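Local coordinates for protein 2-oxoglutarate carboxylase small subunit (Hydrogenobacter thermophilus, PDB 7KCT) that belongs to the biotin carboxylase family of ATP-grasp proteins and binds adenosine-5'-diphosphate, bicarbonate and magnesium, at residues Q320-A324 / A325-L329. Numbering follows the deposited sequence.
Sequences QIRIA and AGERL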
ATOM      1  N   GLN A 320      -3.921  19.974  -1.574  1.00 25.26           N
ATOM      2  CA  GLN A 320      -3.189  21.095  -2.142  1.00 24.97           C
ATOM      3  C   GLN A 320      -3.835  21.531  -3.453  1.00 28.38           C
ATOM      4  O   GLN A 320      -4.051  22.716  -3.699  1.00 24.48           O
ATOM      5  CB  GLN A 320      -1.720  20.730  -2.371  1.00 28.02           C
ATOM      6  CG  GLN A 320      -0.753  20.903  -1.189  1.00 25.78           C
ATOM      7  CD  GLN A 320       0.654  20.532  -1.587  1.00 30.83           C
ATOM      8  OE1 GLN A 320       0.918  19.395  -2.026  1.00 28.43           O
ATOM      9  NE2 GLN A 320       1.543  21.504  -1.544  1.00 26.93           N
ATOM     10  N   ILE A 321      -4.111  20.568  -4.327  1.00 27.96           N
ATOM     11  CA  ILE A 321      -4.569  20.891  -5.668  1.00 23.08           C
ATOM     12  C   ILE A 321      -5.979  21.455  -5.629  1.00 23.43           C
ATOM     13  O   ILE A 321      -6.283  22.425  -6.307  1.00 25.26           O
ATOM     14  CB  ILE A 321      -4.489  19.641  -6.557  1.00 26.17           C
ATOM     15  CG1 ILE A 321      -3.018  19.248  -6.742  1.00 25.12           C
ATOM     16  CG2 ILE A 321      -5.120  19.935  -7.921  1.00 29.88           C
ATOM     17  CD1 ILE A 321      -2.824  17.855  -7.199  1.00 26.21           C
ATOM     18  N   ARG A 322      -6.853  20.874  -4.822  1.00 27.42           N
ATOM     19  CA  ARG A 322      -8.199  21.394  -4.675  1.00 27.91           C
ATOM     20  C   ARG A 322      -8.212  22.802  -4.090  1.00 31.79           C
ATOM     21  O   ARG A 322      -9.047  23.633  -4.474  1.00 30.29           O
ATOM     22  CB  ARG A 322      -9.000  20.474  -3.775  1.00 29.71           C
ATOM     23  CG  ARG A 322      -9.442  19.189  -4.371  1.00 31.36           C
ATOM     24  CD  ARG A 322     -10.033  18.277  -3.272  1.00 31.59           C
ATOM     25  NE  ARG A 322     -10.808  17.270  -3.936  1.00 41.89           N
ATOM     26  CZ  ARG A 322     -10.822  15.980  -3.628  1.00 54.73           C
ATOM     27  NH1 ARG A 322     -10.097  15.499  -2.612  1.00 50.88           N
ATOM     28  NH2 ARG A 322     -11.567  15.160  -4.372  1.00 55.68           N
ATOM     29  N   ILE A 323      -7.390  23.037  -3.062  1.00 25.69           N
ATOM     30  CA  ILE A 323      -7.291  24.344  -2.430  1.00 25.75           C
ATOM     31  C   ILE A 323      -6.835  25.375  -3.437  1.00 25.30           C
ATOM     32  O   ILE A 323      -7.360  26.486  -3.491  1.00 30.06           O
ATOM     33  CB  ILE A 323      -6.325  24.273  -1.225  1.00 29.31           C
ATOM     34  CG1 ILE A 323      -6.972  23.679  -0.003  1.00 24.91           C
ATOM     35  CG2 ILE A 323      -5.764  25.633  -0.879  1.00 27.08           C
ATOM     36  CD1 ILE A 323      -5.938  23.177   1.010  1.00 36.67           C
ATOM     37  N   ALA A 324      -5.857  25.019  -4.270  1.00 27.96           N
ATOM     38  CA  ALA A 324      -5.350  25.970  -5.250  1.00 22.55           C
ATOM     39  C   ALA A 324      -6.412  26.314  -6.298  1.00 27.07           C
ATOM     40  O   ALA A 324      -6.427  27.436  -6.811  1.00 26.89           O
ATOM     41  CB  ALA A 324      -4.103  25.409  -5.932  1.00 25.66           C
ATOM     42  N   ALA A 325      -7.320  25.395  -6.578  1.00 29.68           N
ATOM     43  CA  ALA A 325      -8.458  25.652  -7.460  1.00 33.07           C
ATOM     44  C   ALA A 325      -9.582  26.449  -6.786  1.00 38.59           C
ATOM     45  O   ALA A 325     -10.559  26.824  -7.461  1.00 34.64           O
ATOM     46  CB  ALA A 325      -9.022  24.312  -7.929  1.00 28.14           C
ATOM     47  N   GLY A 326      -9.482  26.692  -5.477  1.00 34.15           N
ATOM     48  CA  GLY A 326     -10.484  27.457  -4.759  1.00 35.45           C
ATOM     49  C   GLY A 326     -11.518  26.647  -4.025  1.00 31.43           C
ATOM     50  O   GLY A 326     -12.522  27.217  -3.570  1.00 32.59           O
ATOM     51  N   GLU A 327     -11.362  25.336  -3.952  1.00 27.64           N
ATOM     52  CA  GLU A 327     -12.295  24.568  -3.144  1.00 34.77           C
ATOM     53  C   GLU A 327     -12.128  24.937  -1.679  1.00 35.68           C
ATOM     54  O   GLU A 327     -11.048  25.339  -1.248  1.00 35.62           O
ATOM     55  CB  GLU A 327     -12.082  23.073  -3.272  1.00 33.83           C
ATOM     56  CG  GLU A 327     -12.409  22.518  -4.648  1.00 41.12           C
ATOM     57  CD  GLU A 327     -12.477  21.017  -4.654  1.00 42.11           C
ATOM     58  OE1 GLU A 327     -12.675  20.420  -3.567  1.00 51.22           O
ATOM     59  OE2 GLU A 327     -12.342  20.434  -5.744  1.00 54.05           O
ATOM     60  N   ARG A 328     -13.207  24.800  -0.916  1.00 33.91           N
ATOM     61  CA  ARG A 328     -13.154  24.941   0.528  1.00 36.57           C
ATOM     62  C   ARG A 328     -12.621  23.650   1.132  1.00 37.19           C
ATOM     63  O   ARG A 328     -12.863  22.548   0.618  1.00 36.73           O
ATOM     64  CB  ARG A 328     -14.549  25.204   1.115  1.00 42.49           C
ATOM     65  CG  ARG A 328     -15.022  26.612   1.071  1.00 52.06           C
ATOM     66  CD  ARG A 328     -16.208  26.911   2.019  1.00 60.87           C
ATOM     67  NE  ARG A 328     -16.097  28.314   2.384  1.00 69.40           N
ATOM     68  CZ  ARG A 328     -16.419  29.323   1.589  1.00 64.63           C
ATOM     69  NH1 ARG A 328     -16.904  29.133   0.344  1.00 69.73           N
ATOM     70  NH2 ARG A 328     -16.232  30.554   2.003  1.00 66.79           N
ATOM     71  N   LEU A 329     -11.909  23.799   2.245  1.00 42.68           N
ATOM     72  CA  LEU A 329     -11.446  22.657   3.026  1.00 44.71           C
ATOM     73  C   LEU A 329     -12.629  22.032   3.760  1.00 43.37           C
ATOM     74  O   LEU A 329     -13.306  22.702   4.545  1.00 50.24           O
ATOM     75  CB  LEU A 329     -10.342  23.127   3.975  1.00 42.13           C
ATOM     76  CG  LEU A 329      -9.420  22.149   4.696  1.00 48.40           C
ATOM     77  CD1 LEU A 329      -9.107  20.999   3.740  1.00 46.16           C
ATOM     78  CD2 LEU A 329      -8.127  22.837   5.112  1.00 41.90           C
TER
HETATM   79  O   HOH W   1      -9.287  27.216  -1.253  1.00 32.48           O
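R322 and E327, five residues apart, meet around the C-terminal end of helix 316-324, a local helix-capping contact that illustrates how a Schellman motif stops a helix and sends the chain off in a new direction. The site belongs to the ATP-grasp portion of the chain, where the helix runs out into the loop leading to strand 341-351. A325 N still bonds to I321 O in helical fashion, at 3.2 Å. G326, the residue that leaves the helix, then takes a positive phi of 98°, a backbone shape suited to glycine because a side chain here would press against the preceding carbonyl oxygen. This turn brings E327 N back to R322 O at 2.9 Å, the 6→1 bond of the motif, while G326 N reaches I323 O, also at 2.9 Å, from above the carbonyl plane. A water donates to both I323 O and E327 O, joining the last helical turn to the departing loop.

Outside the backbone, the side chains of R322 and E327 lie across one another. With E327 CG beside its own backbone N (chi1 -67°) and the chain extended beyond it, the carboxylate reaches the methylenes of R322, OE2 resting 3.4 Å from CG and OE1 3.4 Å from CD. The guanidinium and carboxylate planes are 47° apart, and NE to OE1, at 3.7 Å, makes a long salt bridge. R322 also forms a cation-pi contact with W319, and I323 packs on L222 of strand 215-223. The turn is thus probably held mainly by backbone bonds and the glycine conformation, with the bridging water; the carboxylate sits in van der Waals contact with the methylenes, and the long charge pair probably adds only modest attraction.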